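Local coordinates for protein Exo beta-1,2-glucooligosaccharide sophorohydrolase (non-reducing end) (Parabacteroides distasonis ATCC 8503, PDB 5Z06) that hydrolyses linear beta-1,2-glucan and beta-1,2-glucooligosaccharides of four or more glucose units, releasing sophorose from the non-reducing end, at residues A[332-337]-A[406-411]; A[386-391]-A[448-453]; A[441-446]-A[468-473]; A[562-567]-A[584-589]; A[610-615]-A[649-654]. All blocks are in the same frame, centred on the assembly; numbering follows the deposited sequence.

How the interactions relate
All five contacts lie beyond the beta-rich N-terminal part of the chain, in the helical part. Interaction 1 comes first, joining helix 323-338 to the end of helix 392-408. Before its loop closes, interaction 2 has opened at 386-391, just ahead of helix 392-408, and it closes at 448-453, so the two cross. Interaction 3 opens at 441-446, within the loop of interaction 2, and closes on helix 467-475 beyond it; these two also cross, and Asp391 probably bonds to Trp446 between them. Interaction 4 closes a short loop from helix 556-573 to 584-589, and interaction 5, in series, one from 610-615 to 649-654; they touch, Leu588 and Trp586 packing on Thr610 and Met611.

Interaction 1. Residues A[332-337]-A[406-411]; sequences AIVAGI and RQYFNQ
Val334 and Tyr408 mark the point where the two backbones come closest, their CA atoms 7.3 Å apart. Residues 332-337 form a continuous piece of helix 323-338, whereas 406-411 run out of helix 392-408: Phe409 is the first residue to abandon helical angles and sits at the centre of an inverse gamma turn. The step from Tyr408 to Phe409 swings two aromatic rings toward the same neighbour helix. Over one face of the Tyr408 ring lies Val334 CG1, the branch opposite the backbone N (chi1 167°), in a CH-pi contact 3.8 Å from the ring centroid and displaced toward the rim. Helix-on-helix packing of this sort is consistent with the (alpha/alpha)6 barrel of the six-hairpin glycosidases, and Leu683 and Leu686 of helix 682-688 add to it beside Val334. Ile337 works with both of its branches. Its CG2 comes 3.2 Å from Tyr408 OH, a hydroxyl whose hydrogen bond goes to Glu338, while CD1 meets Phe409 CZ at 3.6 Å, the side chains crossing nearly at right angles. The two rings also brace each other, with Tyr408 CD2 3.7 Å above the plane of the Phe409 ring and over its centre.

Interaction 2. Residues A[386-391]-A[448-453]; sequences KDNGGD and WSPDQA
An isolated antiparallel bridge between Gly390 and Trp448 pairs strand 390-391, immediately before helix 392-408, with strand 447-448; Asp391 N-caps that helix through its side chain. It is a hydrogen-bonded pair: Trp448 N donates to Gly390 O at 3.1 Å, and the return bond from Gly390 N to Trp448 O is bent and weak. Glycine at 389 suits the close approach, because a CB there would collide with Trp448 O and with Pro450 CD; Pro450 CD already stands 3.6 Å from Gly389 CA. Beyond the bridge the chains are joined by side chains. Asn388 places its carboxamide between the backbone N and the carbonyl carbon (chi1 74°), from where its two ends do different work. Asn388 OD1 accepts a short bond, 2.5 Å, from Ser449 OG, which arrives in the carbonyl plane on a lone pair. Ser449 OG itself receives the backbone N of Asp451 and of Gln452, an ST turn combined with an ST motif, so this one hydroxyl ties the turn 449-452 to the opposing loop. At the other end of the amide, Asn388 ND2 donates to Asp451 OD1 at 2.9 Å. Asp451 OD1 has a second donor, Gln452 NE2 at 2.8 Å, and the two amides reach it from opposite faces of the carboxylate plane, Asn388 ND2 lying 41° out of it.

Interaction 3. Residues A[441-446]-A[468-473]; sequences SPYLYW and ITYMLA
Thr469 is the first residue of 468-473 to meet the loop 441-446, and it does so mainly through its backbone: its carbonyl O lies 3.7 Å from Leu444 CD1, its CG2 somewhat farther from the same methyl. The contact fastens an extended piece of chain, just ahead of strand 447-448, to helix 467-475, one of the helices of a domain consistent with the (alpha/alpha)6 barrel of the six-hairpin clan. Thr469 OG1 faces another neighbour, Ser396 of helix 392-408. Tyr470 comes next and carries most of the interaction. Its CG lies opposite the carbonyl carbon (chi1 -80°), which sends the ring alongside Leu444, the two side chains sliding past each other in opposite directions. Leu444 CD1 settles over one face in a CH-pi contact, 3.9 Å from the Tyr470 ring centroid and only 14° off the normal. The far end of the same ring is polar: Leu444 N donates to Tyr470 OH at 3.0 Å, with an N-H...O angle of 154°, and the hydroxyl is also hydrogen-bonded to Leu460 O. Two partners thus grip a buried phenol oxygen, fixing the ring against the loop; that oxygen also sits at the edge of the Tyr443 ring. One turn on from Thr469, Ala473 completes the seat of the leucine, its CB 3.6 Å from Leu444 CD1.

Interaction 4. Residues A[562-567]-A[584-589]; sequences KMAKIN and DCWGLT
Asn567 and the backbone of 587-588 form the tight half of this contact, Ala564 and Trp586 the looser one. The carboxamide of Asn567, swung out opposite the backbone N (chi1 -167°), uses both of its ends on the loop. Asn567 OD1 accepts Leu588 N at 2.9 Å and, more weakly, Gly587 N at 3.0 Å; Asn567 ND2 returns a bond to Leu588 O at 2.9 Å, reaching a lone pair in the carbonyl plane with the acceptor close to the plane of its own amide. Gly587 has backbone angles at which a CB would jam against the preceding carbonyl. Replacing Asn567 by an alanine would probably leave the buried N-H groups of Gly587 and Leu588 and the Leu588 carbonyl without these mates, and the loop less firmly tied to the helix. On the looser side Trp586 CZ3 stands 3.4 Å from Ala564 O and 4.3 Å from Ala564 CB, with no hydrogen bond between them; the indole NE1 bonds instead to Ala626 O. This side too is buried, the indole also packing on Ser627 and Ala630 of helix 624-636. An asparagine side chain thus pairs with the backbone of an irregular loop, fastening it to helix 556-573, in a helical domain consistent with the six-hairpin glycosidase fold.

Interaction 5. Residues A[610-615]-A[649-654]; sequences TMAPTG and RDAFNL
Met611 and Phe652 form an antiparallel hydrogen-bonded pair at the edge of a three-stranded sheet completed by strand 658-659. Met611 N donates to Phe652 O at 2.8 Å, almost straight at 174°, and Phe652 N answers to Met611 O at 2.9 Å. Their side chains run side by side, Met611 CB making an off-centre CH-pi contact with the Phe652 ring 4.2 Å from its centroid. On the opposite face Asn653 ND2 donates to Thr610 OG1 at 3.0 Å, while Thr610 CG2 touches Ala651 CB. Asn608 stands behind this pair, its OD1 bonded to Thr610 OG1 and its carbonyl to Asn653 ND2. A valine in place of Thr610 is likely to deprive both Asn653 ND2 and Asn608 OD1 of a partner. Farther along, beyond the paired strands, Pro613 still packs on the other segment, its CD 3.2 Å from Asp650 O. That carbonyl also takes a bond from a water, 2.6 Å from Asp650 O, which in turn accepts Thr614 N at 2.8 Å.

Interaction 1. Residues A[332-337]-A[406-411]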
# COMPACT_ATOMS: atom_id res chain seq x y z
N ALA A 332 -5.68 13.78 6.27
CA ALA A 332 -5.84 12.77 7.30
C ALA A 332 -5.34 13.28 8.64
O ALA A 332 -5.95 13.00 9.68
CB ALA A 332 -5.11 11.48 6.92
N ILE A 333 -4.23 14.02 8.63
CA ILE A 333 -3.71 14.54 9.88
C ILE A 333 -4.64 15.61 10.47
O ILE A 333 -4.93 15.60 11.67
CB ILE A 333 -2.26 15.05 9.76
CG1 ILE A 333 -1.32 13.90 9.47
CG2 ILE A 333 -1.84 15.69 11.06
CD1 ILE A 333 0.03 14.30 8.91
N VAL A 334 -5.16 16.49 9.63
CA VAL A 334 -6.13 17.48 10.11
C VAL A 334 -7.33 16.78 10.76
O VAL A 334 -7.74 17.14 11.88
CB VAL A 334 -6.57 18.40 8.97
CG1 VAL A 334 -7.79 19.22 9.34
CG2 VAL A 334 -5.43 19.33 8.62
N ALA A 335 -7.87 15.77 10.08
CA ALA A 335 -8.96 14.97 10.61
C ALA A 335 -8.56 14.37 11.95
O ALA A 335 -9.34 14.39 12.89
CB ALA A 335 -9.35 13.84 9.66
N GLY A 336 -7.34 13.84 12.00
CA GLY A 336 -6.81 13.16 13.17
C GLY A 336 -6.71 14.10 14.36
O GLY A 336 -6.90 13.68 15.50
N ILE A 337 -6.43 15.37 14.08
CA ILE A 337 -6.41 16.39 15.13
C ILE A 337 -7.84 16.61 15.65
O ILE A 337 -8.07 16.60 16.86
CB ILE A 337 -5.83 17.73 14.66
CG1 ILE A 337 -4.37 17.56 14.25
CG2 ILE A 337 -5.92 18.75 15.80
CD1 ILE A 337 -3.84 18.72 13.43
N ARG A 406 -4.33 24.95 5.66
CA ARG A 406 -4.20 26.39 5.87
C ARG A 406 -5.47 27.01 6.45
O ARG A 406 -5.39 27.95 7.22
CB ARG A 406 -3.84 27.05 4.54
CG ARG A 406 -3.41 28.48 4.64
CD ARG A 406 -4.59 29.39 4.40
NE ARG A 406 -4.17 30.78 4.44
CZ ARG A 406 -4.84 31.78 5.00
NH1 ARG A 406 -5.99 31.60 5.64
NH2 ARG A 406 -4.32 32.99 4.94
N GLN A 407 -6.62 26.49 6.06
CA GLN A 407 -7.88 26.93 6.64
C GLN A 407 -8.07 26.38 8.03
O GLN A 407 -8.71 27.01 8.83
CB GLN A 407 -9.04 26.51 5.75
CG GLN A 407 -8.99 27.18 4.40
CD GLN A 407 -8.98 28.68 4.56
OE1 GLN A 407 -7.93 29.29 4.59
NE2 GLN A 407 -10.16 29.25 4.76
N TYR A 408 -7.55 25.18 8.29
CA TYR A 408 -7.63 24.58 9.60
C TYR A 408 -6.82 25.34 10.63
O TYR A 408 -7.34 25.62 11.72
CB TYR A 408 -7.15 23.12 9.57
CG TYR A 408 -7.43 22.41 10.88
CD1 TYR A 408 -8.72 22.06 11.24
CD2 TYR A 408 -6.42 22.12 11.76
CE1 TYR A 408 -8.99 21.41 12.44
CE2 TYR A 408 -6.68 21.46 12.96
CZ TYR A 408 -7.97 21.12 13.28
OH TYR A 408 -8.23 20.48 14.48
N PHE A 409 -5.56 25.63 10.31
CA PHE A 409 -4.64 26.25 11.25
C PHE A 409 -4.80 27.76 11.19
O PHE A 409 -3.94 28.47 10.69
CB PHE A 409 -3.20 25.81 10.99
CG PHE A 409 -2.97 24.35 11.24
CD1 PHE A 409 -2.96 23.85 12.54
CD2 PHE A 409 -2.75 23.46 10.17
CE1 PHE A 409 -2.74 22.50 12.78
CE2 PHE A 409 -2.54 22.12 10.40
CZ PHE A 409 -2.55 21.63 11.71
N ASN A 410 -5.92 28.21 11.72
CA ASN A 410 -6.40 29.58 11.59
C ASN A 410 -6.21 30.39 12.87
O ASN A 410 -6.74 31.47 13.00
CB ASN A 410 -7.88 29.55 11.25
CG ASN A 410 -8.74 29.05 12.41
OD1 ASN A 410 -8.28 28.32 13.28
ND2 ASN A 410 -10.00 29.44 12.41
N GLN A 411 -5.47 29.85 13.83
CA GLN A 411 -5.31 30.54 15.11
C GLN A 411 -4.30 31.67 14.96
O GLN A 411 -3.36 31.58 14.16
CB GLN A 411 -4.82 29.59 16.18
CG GLN A 411 -5.70 28.39 16.42
CD GLN A 411 -6.37 28.45 17.73
OE1 GLN A 411 -7.12 29.38 18.01
NE2 GLN A 411 -6.09 27.47 18.57

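Interaction 2. Residues A[386-391]-A[448-453]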
# COMPACT_ATOMS: atom_id res chain seq x y z
N LYS A 386 12.51 10.23 -17.10
CA LYS A 386 11.69 11.31 -17.67
C LYS A 386 10.87 12.04 -16.63
O LYS A 386 10.60 13.24 -16.76
CB LYS A 386 10.78 10.76 -18.76
CG LYS A 386 11.55 10.13 -19.91
CD LYS A 386 10.63 9.63 -21.00
CE LYS A 386 11.47 9.14 -22.16
NZ LYS A 386 10.58 8.49 -23.14
N ASP A 387 10.50 11.34 -15.56
CA ASP A 387 9.62 11.92 -14.56
C ASP A 387 10.45 12.43 -13.43
O ASP A 387 10.36 11.94 -12.29
CB ASP A 387 8.54 10.94 -14.09
CG ASP A 387 7.58 11.57 -13.10
OD1 ASP A 387 7.43 12.82 -13.11
OD2 ASP A 387 6.99 10.82 -12.29
N ASN A 388 11.22 13.45 -13.74
CA ASN A 388 12.24 13.94 -12.82
C ASN A 388 12.02 15.40 -12.46
O ASN A 388 12.93 16.07 -11.99
CB ASN A 388 13.61 13.73 -13.46
CG ASN A 388 13.89 14.70 -14.59
OD1 ASN A 388 12.97 15.15 -15.29
ND2 ASN A 388 15.17 15.07 -14.74
N GLY A 389 10.81 15.88 -12.68
CA GLY A 389 10.49 17.28 -12.46
C GLY A 389 9.09 17.40 -11.93
O GLY A 389 8.66 16.54 -11.15
N GLY A 390 8.37 18.44 -12.33
CA GLY A 390 7.03 18.65 -11.82
C GLY A 390 6.02 17.58 -12.23
O GLY A 390 6.04 17.06 -13.35
N ASP A 391 5.18 17.21 -11.27
CA ASP A 391 3.97 16.43 -11.52
C ASP A 391 2.82 17.28 -11.03
O ASP A 391 2.58 17.44 -9.81
CB ASP A 391 4.02 15.12 -10.78
CG ASP A 391 2.84 14.25 -11.09
OD1 ASP A 391 1.70 14.77 -11.16
OD2 ASP A 391 3.06 13.02 -11.23
N TRP A 448 6.38 18.37 -16.10
CA TRP A 448 7.41 19.17 -16.75
C TRP A 448 8.74 18.82 -16.15
O TRP A 448 8.89 18.88 -14.94
CB TRP A 448 7.17 20.68 -16.60
CG TRP A 448 8.30 21.47 -17.20
CD1 TRP A 448 8.49 21.71 -18.51
CD2 TRP A 448 9.39 22.10 -16.52
NE1 TRP A 448 9.63 22.44 -18.71
CE2 TRP A 448 10.21 22.70 -17.50
CE3 TRP A 448 9.77 22.19 -15.17
CZ2 TRP A 448 11.37 23.41 -17.20
CZ3 TRP A 448 10.94 22.90 -14.85
CH2 TRP A 448 11.72 23.51 -15.87
N SER A 449 9.70 18.48 -17.00
CA SER A 449 11.04 18.07 -16.57
C SER A 449 12.02 19.24 -16.71
O SER A 449 12.02 19.88 -17.74
CB SER A 449 11.53 16.90 -17.40
OG SER A 449 12.93 16.75 -17.27
N PRO A 450 12.86 19.51 -15.69
CA PRO A 450 13.84 20.59 -15.79
C PRO A 450 14.81 20.41 -16.94
O PRO A 450 15.30 21.41 -17.45
CB PRO A 450 14.59 20.52 -14.45
CG PRO A 450 14.50 19.10 -14.08
CD PRO A 450 13.09 18.73 -14.46
N ASP A 451 15.12 19.17 -17.32
CA ASP A 451 16.09 18.92 -18.37
C ASP A 451 15.51 18.32 -19.66
O ASP A 451 16.17 18.37 -20.69
CB ASP A 451 17.27 18.07 -17.86
CG ASP A 451 16.86 16.69 -17.34
OD1 ASP A 451 15.66 16.33 -17.31
OD2 ASP A 451 17.79 15.97 -16.94
N GLN A 452 14.31 17.75 -19.57
CA GLN A 452 13.65 17.11 -20.69
C GLN A 452 12.32 17.78 -21.02
O GLN A 452 11.57 17.27 -21.83
CB GLN A 452 13.43 15.63 -20.39
CG GLN A 452 14.72 14.87 -20.13
CD GLN A 452 14.50 13.65 -19.27
OE1 GLN A 452 14.05 12.61 -19.78
NE2 GLN A 452 14.80 13.76 -17.98
N ALA A 453 12.04 18.93 -20.39
CA ALA A 453 10.89 19.74 -20.74
C ALA A 453 9.61 18.88 -20.78
O ALA A 453 9.34 18.16 -19.81
CB ALA A 453 11.14 20.48 -22.06

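Interaction 3. Residues A[441-446]-A[468-473]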
# COMPACT_ATOMS: atom_id res chain seq x y z
N SER A 441 -2.68 26.57 -25.18
CA SER A 441 -3.04 25.16 -24.96
C SER A 441 -4.42 25.08 -24.33
O SER A 441 -4.69 25.76 -23.34
CB SER A 441 -2.05 24.44 -24.06
OG SER A 441 -2.48 23.12 -23.78
N PRO A 442 -5.32 24.27 -24.93
CA PRO A 442 -6.57 23.97 -24.23
C PRO A 442 -6.39 23.10 -22.96
O PRO A 442 -7.31 23.01 -22.15
CB PRO A 442 -7.43 23.25 -25.28
CG PRO A 442 -6.56 23.05 -26.48
CD PRO A 442 -5.17 23.51 -26.18
N TYR A 443 -5.21 22.49 -22.81
CA TYR A 443 -4.94 21.51 -21.78
C TYR A 443 -3.83 21.94 -20.84
O TYR A 443 -2.86 22.61 -21.26
CB TYR A 443 -4.47 20.20 -22.41
CG TYR A 443 -5.40 19.64 -23.41
CD1 TYR A 443 -6.50 18.89 -23.02
CD2 TYR A 443 -5.19 19.86 -24.78
CE1 TYR A 443 -7.39 18.37 -23.94
CE2 TYR A 443 -6.06 19.35 -25.72
CZ TYR A 443 -7.16 18.60 -25.30
OH TYR A 443 -8.04 18.08 -26.22
N LEU A 444 -3.96 21.50 -19.59
CA LEU A 444 -2.82 21.40 -18.72
C LEU A 444 -2.08 20.14 -19.08
O LEU A 444 -2.67 19.18 -19.56
CB LEU A 444 -3.26 21.33 -17.24
CG LEU A 444 -3.73 22.63 -16.62
CD1 LEU A 444 -4.36 22.36 -15.26
CD2 LEU A 444 -2.55 23.59 -16.49
N TYR A 445 -0.77 20.16 -18.81
CA TYR A 445 0.05 18.97 -18.87
C TYR A 445 0.38 18.44 -17.48
O TYR A 445 0.49 19.20 -16.51
CB TYR A 445 1.30 19.20 -19.69
CG TYR A 445 0.95 19.29 -21.16
CD1 TYR A 445 0.36 20.43 -21.68
CD2 TYR A 445 1.14 18.20 -22.01
CE1 TYR A 445 0.00 20.51 -23.01
CE2 TYR A 445 0.78 18.28 -23.35
CZ TYR A 445 0.23 19.44 -23.83
OH TYR A 445 -0.15 19.55 -25.14
N TRP A 446 0.52 17.12 -17.43
CA TRP A 446 0.80 16.39 -16.21
C TRP A 446 2.19 16.72 -15.68
O TRP A 446 2.35 16.98 -14.48
CB TRP A 446 0.66 14.87 -16.45
CG TRP A 446 0.36 14.07 -15.25
CD1 TRP A 446 1.05 14.05 -14.09
CD2 TRP A 446 -0.71 13.13 -15.09
NE1 TRP A 446 0.47 13.18 -13.20
CE2 TRP A 446 -0.61 12.59 -13.79
CE3 TRP A 446 -1.74 12.68 -15.92
CZ2 TRP A 446 -1.51 11.66 -13.28
CZ3 TRP A 446 -2.63 11.74 -15.43
CH2 TRP A 446 -2.51 11.24 -14.12
N ILE A 468 -9.18 18.23 -9.75
CA ILE A 468 -8.68 19.19 -8.77
C ILE A 468 -7.44 19.90 -9.30
O ILE A 468 -7.13 20.99 -8.86
CB ILE A 468 -8.35 18.51 -7.41
CG1 ILE A 468 -8.21 19.54 -6.29
CG2 ILE A 468 -7.09 17.65 -7.47
CD1 ILE A 468 -9.52 20.09 -5.81
N THR A 469 -6.72 19.24 -10.21
CA THR A 469 -5.60 19.86 -10.92
C THR A 469 -6.07 21.08 -11.73
O THR A 469 -5.45 22.16 -11.70
CB THR A 469 -4.90 18.85 -11.84
OG1 THR A 469 -4.77 17.58 -11.16
CG2 THR A 469 -3.54 19.36 -12.24
N TYR A 470 -7.18 20.92 -12.42
CA TYR A 470 -7.79 22.05 -13.12
C TYR A 470 -8.40 23.03 -12.15
O TYR A 470 -8.26 24.23 -12.32
CB TYR A 470 -8.82 21.60 -14.14
CG TYR A 470 -8.19 21.14 -15.41
CD1 TYR A 470 -7.81 19.81 -15.57
CD2 TYR A 470 -7.94 22.03 -16.45
CE1 TYR A 470 -7.24 19.39 -16.74
CE2 TYR A 470 -7.36 21.62 -17.62
CZ TYR A 470 -7.01 20.30 -17.76
OH TYR A 470 -6.42 19.90 -18.93
N MET A 471 -9.05 22.52 -11.13
CA MET A 471 -9.66 23.38 -10.14
C MET A 471 -8.60 24.29 -9.56
O MET A 471 -8.75 25.50 -9.60
CB MET A 471 -10.31 22.59 -9.03
CG MET A 471 -11.53 21.83 -9.48
SD MET A 471 -12.95 22.91 -9.63
CE MET A 471 -13.67 22.09 -11.04
N LEU A 472 -7.52 23.70 -9.06
CA LEU A 472 -6.51 24.48 -8.37
C LEU A 472 -5.78 25.38 -9.32
O LEU A 472 -5.48 26.52 -8.95
CB LEU A 472 -5.56 23.60 -7.57
CG LEU A 472 -6.24 23.01 -6.33
CD1 LEU A 472 -5.38 21.91 -5.72
CD2 LEU A 472 -6.49 24.07 -5.28
N ALA A 473 -5.53 24.91 -10.53
CA ALA A 473 -4.93 25.73 -11.56
C ALA A 473 -5.72 27.01 -11.79
O ALA A 473 -5.14 28.05 -11.93
CB ALA A 473 -4.77 24.96 -12.86

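Interaction 4. Residues A[562-567]-A[584-589]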
# COMPACT_ATOMS: atom_id res chain seq x y z
N LYS A 562 -23.08 8.01 -8.20
CA LYS A 562 -23.46 7.02 -9.19
C LYS A 562 -22.33 6.08 -9.52
O LYS A 562 -22.57 4.87 -9.64
CB LYS A 562 -23.94 7.68 -10.47
CG LYS A 562 -25.37 8.14 -10.36
CD LYS A 562 -25.73 8.95 -11.57
CE LYS A 562 -27.12 9.54 -11.44
NZ LYS A 562 -27.34 10.37 -12.64
N MET A 563 -21.12 6.61 -9.68
CA MET A 563 -19.97 5.76 -9.91
C MET A 563 -19.76 4.76 -8.76
O MET A 563 -19.52 3.58 -9.00
CB MET A 563 -18.73 6.59 -10.17
CG MET A 563 -18.84 7.35 -11.47
SD MET A 563 -17.39 8.39 -11.75
CE MET A 563 -17.77 9.04 -13.37
N ALA A 564 -19.87 5.21 -7.52
CA ALA A 564 -19.73 4.32 -6.39
C ALA A 564 -20.78 3.23 -6.44
O ALA A 564 -20.46 2.05 -6.31
CB ALA A 564 -19.82 5.09 -5.09
N LYS A 565 -22.04 3.62 -6.65
CA LYS A 565 -23.11 2.64 -6.71
C LYS A 565 -22.96 1.65 -7.85
O LYS A 565 -23.30 0.49 -7.69
CB LYS A 565 -24.45 3.34 -6.86
CG LYS A 565 -24.93 3.97 -5.56
CD LYS A 565 -26.05 4.95 -5.84
CE LYS A 565 -27.39 4.50 -5.31
NZ LYS A 565 -28.46 5.32 -5.93
N ILE A 566 -22.49 2.14 -8.99
CA ILE A 566 -22.25 1.33 -10.17
C ILE A 566 -21.21 0.30 -9.84
O ILE A 566 -21.33 -0.87 -10.17
CB ILE A 566 -21.77 2.20 -11.35
CG1 ILE A 566 -22.95 2.91 -12.04
CG2 ILE A 566 -21.02 1.39 -12.39
CD1 ILE A 566 -22.57 4.11 -12.89
N ASN A 567 -20.14 0.77 -9.21
CA ASN A 567 -19.06 -0.08 -8.81
C ASN A 567 -19.58 -1.17 -7.84
O ASN A 567 -19.36 -2.37 -8.06
CB ASN A 567 -17.91 0.78 -8.23
CG ASN A 567 -16.63 0.00 -8.07
OD1 ASN A 567 -16.63 -1.06 -7.44
ND2 ASN A 567 -15.52 0.55 -8.59
N ASP A 584 -20.84 -6.16 0.42
CA ASP A 584 -19.94 -5.76 1.46
C ASP A 584 -18.48 -5.89 1.01
O ASP A 584 -17.55 -5.80 1.80
CB ASP A 584 -20.27 -6.54 2.74
CG ASP A 584 -20.11 -8.03 2.59
OD1 ASP A 584 -19.84 -8.50 1.47
OD2 ASP A 584 -20.25 -8.74 3.60
N CYS A 585 -18.28 -6.09 -0.28
CA CYS A 585 -16.96 -6.26 -0.81
C CYS A 585 -16.96 -5.76 -2.23
O CYS A 585 -17.26 -6.49 -3.17
CB CYS A 585 -16.51 -7.70 -0.73
SG CYS A 585 -14.80 -7.87 -1.27
N TRP A 586 -16.63 -4.48 -2.35
CA TRP A 586 -16.77 -3.76 -3.60
C TRP A 586 -15.88 -2.55 -3.57
O TRP A 586 -15.38 -2.19 -2.52
CB TRP A 586 -18.22 -3.32 -3.75
CG TRP A 586 -18.62 -2.30 -2.69
CD1 TRP A 586 -19.03 -2.56 -1.41
CD2 TRP A 586 -18.61 -0.89 -2.83
NE1 TRP A 586 -19.29 -1.37 -0.75
CE2 TRP A 586 -19.03 -0.34 -1.60
CE3 TRP A 586 -18.29 -0.04 -3.87
CZ2 TRP A 586 -19.16 1.04 -1.39
CZ3 TRP A 586 -18.41 1.34 -3.67
CH2 TRP A 586 -18.84 1.86 -2.44
N GLY A 587 -15.76 -1.88 -4.71
CA GLY A 587 -14.97 -0.66 -4.83
C GLY A 587 -13.70 -0.92 -5.59
O GLY A 587 -12.62 -0.55 -5.16
N LEU A 588 -13.84 -1.53 -6.76
CA LEU A 588 -12.72 -1.78 -7.60
C LEU A 588 -12.02 -0.50 -7.95
O LEU A 588 -12.64 0.48 -8.35
CB LEU A 588 -13.14 -2.54 -8.86
CG LEU A 588 -13.53 -4.00 -8.54
CD1 LEU A 588 -14.24 -4.67 -9.70
CD2 LEU A 588 -12.31 -4.81 -8.18
N THR A 589 -10.70 -0.53 -7.80
CA THR A 589 -9.88 0.65 -8.01
C THR A 589 -8.41 0.21 -8.15
O THR A 589 -8.08 -0.99 -8.13
CB THR A 589 -10.07 1.69 -6.85
OG1 THR A 589 -9.26 2.85 -7.07
CG2 THR A 589 -9.69 1.11 -5.53

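Interaction 5. Residues A[610-615]-A[649-654]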
# COMPACT_ATOMS: atom_id res chain seq x y z
N THR A 610 -9.25 -8.79 -7.47
CA THR A 610 -8.49 -7.98 -6.56
C THR A 610 -9.31 -6.79 -6.13
O THR A 610 -9.72 -5.99 -6.96
CB THR A 610 -7.25 -7.45 -7.23
OG1 THR A 610 -6.54 -8.55 -7.76
CG2 THR A 610 -6.38 -6.68 -6.23
N MET A 611 -9.46 -6.67 -4.81
CA MET A 611 -10.23 -5.61 -4.21
C MET A 611 -9.32 -4.80 -3.29
O MET A 611 -8.70 -5.35 -2.38
CB MET A 611 -11.38 -6.22 -3.41
CG MET A 611 -12.41 -5.20 -2.94
SD MET A 611 -13.20 -4.33 -4.30
CE MET A 611 -14.07 -5.69 -5.07
N ALA A 612 -9.26 -3.50 -3.53
CA ALA A 612 -8.53 -2.58 -2.69
C ALA A 612 -9.54 -1.96 -1.73
O ALA A 612 -10.44 -1.24 -2.17
CB ALA A 612 -7.84 -1.51 -3.53
N PRO A 613 -9.40 -2.21 -0.42
CA PRO A 613 -10.37 -1.65 0.53
C PRO A 613 -10.61 -0.16 0.41
O PRO A 613 -11.69 0.32 0.76
CB PRO A 613 -9.75 -1.98 1.89
CG PRO A 613 -8.92 -3.18 1.64
CD PRO A 613 -8.41 -3.07 0.24
N THR A 614 -9.61 0.58 -0.06
CA THR A 614 -9.76 2.01 -0.20
C THR A 614 -10.94 2.39 -1.12
O THR A 614 -11.54 3.44 -0.93
CB THR A 614 -8.46 2.69 -0.64
OG1 THR A 614 -8.58 4.10 -0.46
CG2 THR A 614 -8.14 2.40 -2.12
N GLY A 615 -11.24 1.55 -2.11
CA GLY A 615 -12.39 1.77 -2.99
C GLY A 615 -13.69 2.04 -2.27
O GLY A 615 -14.28 3.14 -2.39
N ARG A 649 -4.95 -3.63 4.68
CA ARG A 649 -3.92 -3.85 3.68
C ARG A 649 -4.39 -3.32 2.34
O ARG A 649 -5.58 -3.18 2.09
CB ARG A 649 -3.54 -5.31 3.60
CG ARG A 649 -2.95 -5.75 4.92
CD ARG A 649 -2.36 -7.14 4.87
NE ARG A 649 -2.03 -7.53 6.23
CZ ARG A 649 -0.94 -7.14 6.87
NH1 ARG A 649 -0.03 -6.35 6.28
NH2 ARG A 649 -0.75 -7.55 8.11
N ASP A 650 -3.45 -2.99 1.49
CA ASP A 650 -3.76 -2.24 0.28
C ASP A 650 -4.80 -2.89 -0.62
O ASP A 650 -5.63 -2.20 -1.20
CB ASP A 650 -2.51 -2.01 -0.52
CG ASP A 650 -2.69 -0.95 -1.55
OD1 ASP A 650 -3.21 0.12 -1.19
OD2 ASP A 650 -2.30 -1.19 -2.72
N ALA A 651 -4.74 -4.21 -0.72
CA ALA A 651 -5.60 -4.97 -1.58
C ALA A 651 -5.55 -6.41 -1.22
O ALA A 651 -4.59 -6.87 -0.62
CB ALA A 651 -5.18 -4.80 -3.05
N PHE A 652 -6.55 -7.13 -1.68
CA PHE A 652 -6.58 -8.56 -1.51
C PHE A 652 -7.33 -9.22 -2.66
O PHE A 652 -8.20 -8.61 -3.31
CB PHE A 652 -7.21 -8.90 -0.16
CG PHE A 652 -8.67 -8.57 -0.06
CD1 PHE A 652 -9.10 -7.26 0.07
CD2 PHE A 652 -9.63 -9.58 -0.06
CE1 PHE A 652 -10.44 -6.96 0.18
CE2 PHE A 652 -10.97 -9.29 0.06
CZ PHE A 652 -11.38 -7.98 0.17
N ASN A 653 -7.01 -10.48 -2.88
CA ASN A 653 -7.65 -11.26 -3.90
C ASN A 653 -7.93 -12.61 -3.30
O ASN A 653 -7.02 -13.44 -3.16
CB ASN A 653 -6.76 -11.37 -5.12
CG ASN A 653 -7.46 -11.99 -6.30
OD1 ASN A 653 -8.20 -12.95 -6.16
ND2 ASN A 653 -7.25 -11.42 -7.47
N LEU A 654 -9.19 -12.83 -2.90
CA LEU A 654 -9.57 -14.13 -2.34
C LEU A 654 -9.55 -15.21 -3.41
O LEU A 654 -9.35 -16.38 -3.09
CB LEU A 654 -10.93 -14.08 -1.66
CG LEU A 654 -10.95 -13.19 -0.42
CD1 LEU A 654 -12.38 -13.08 0.09
CD2 LEU A 654 -10.02 -13.73 0.66
O HOH W 1 -6.91 -0.10 -0.22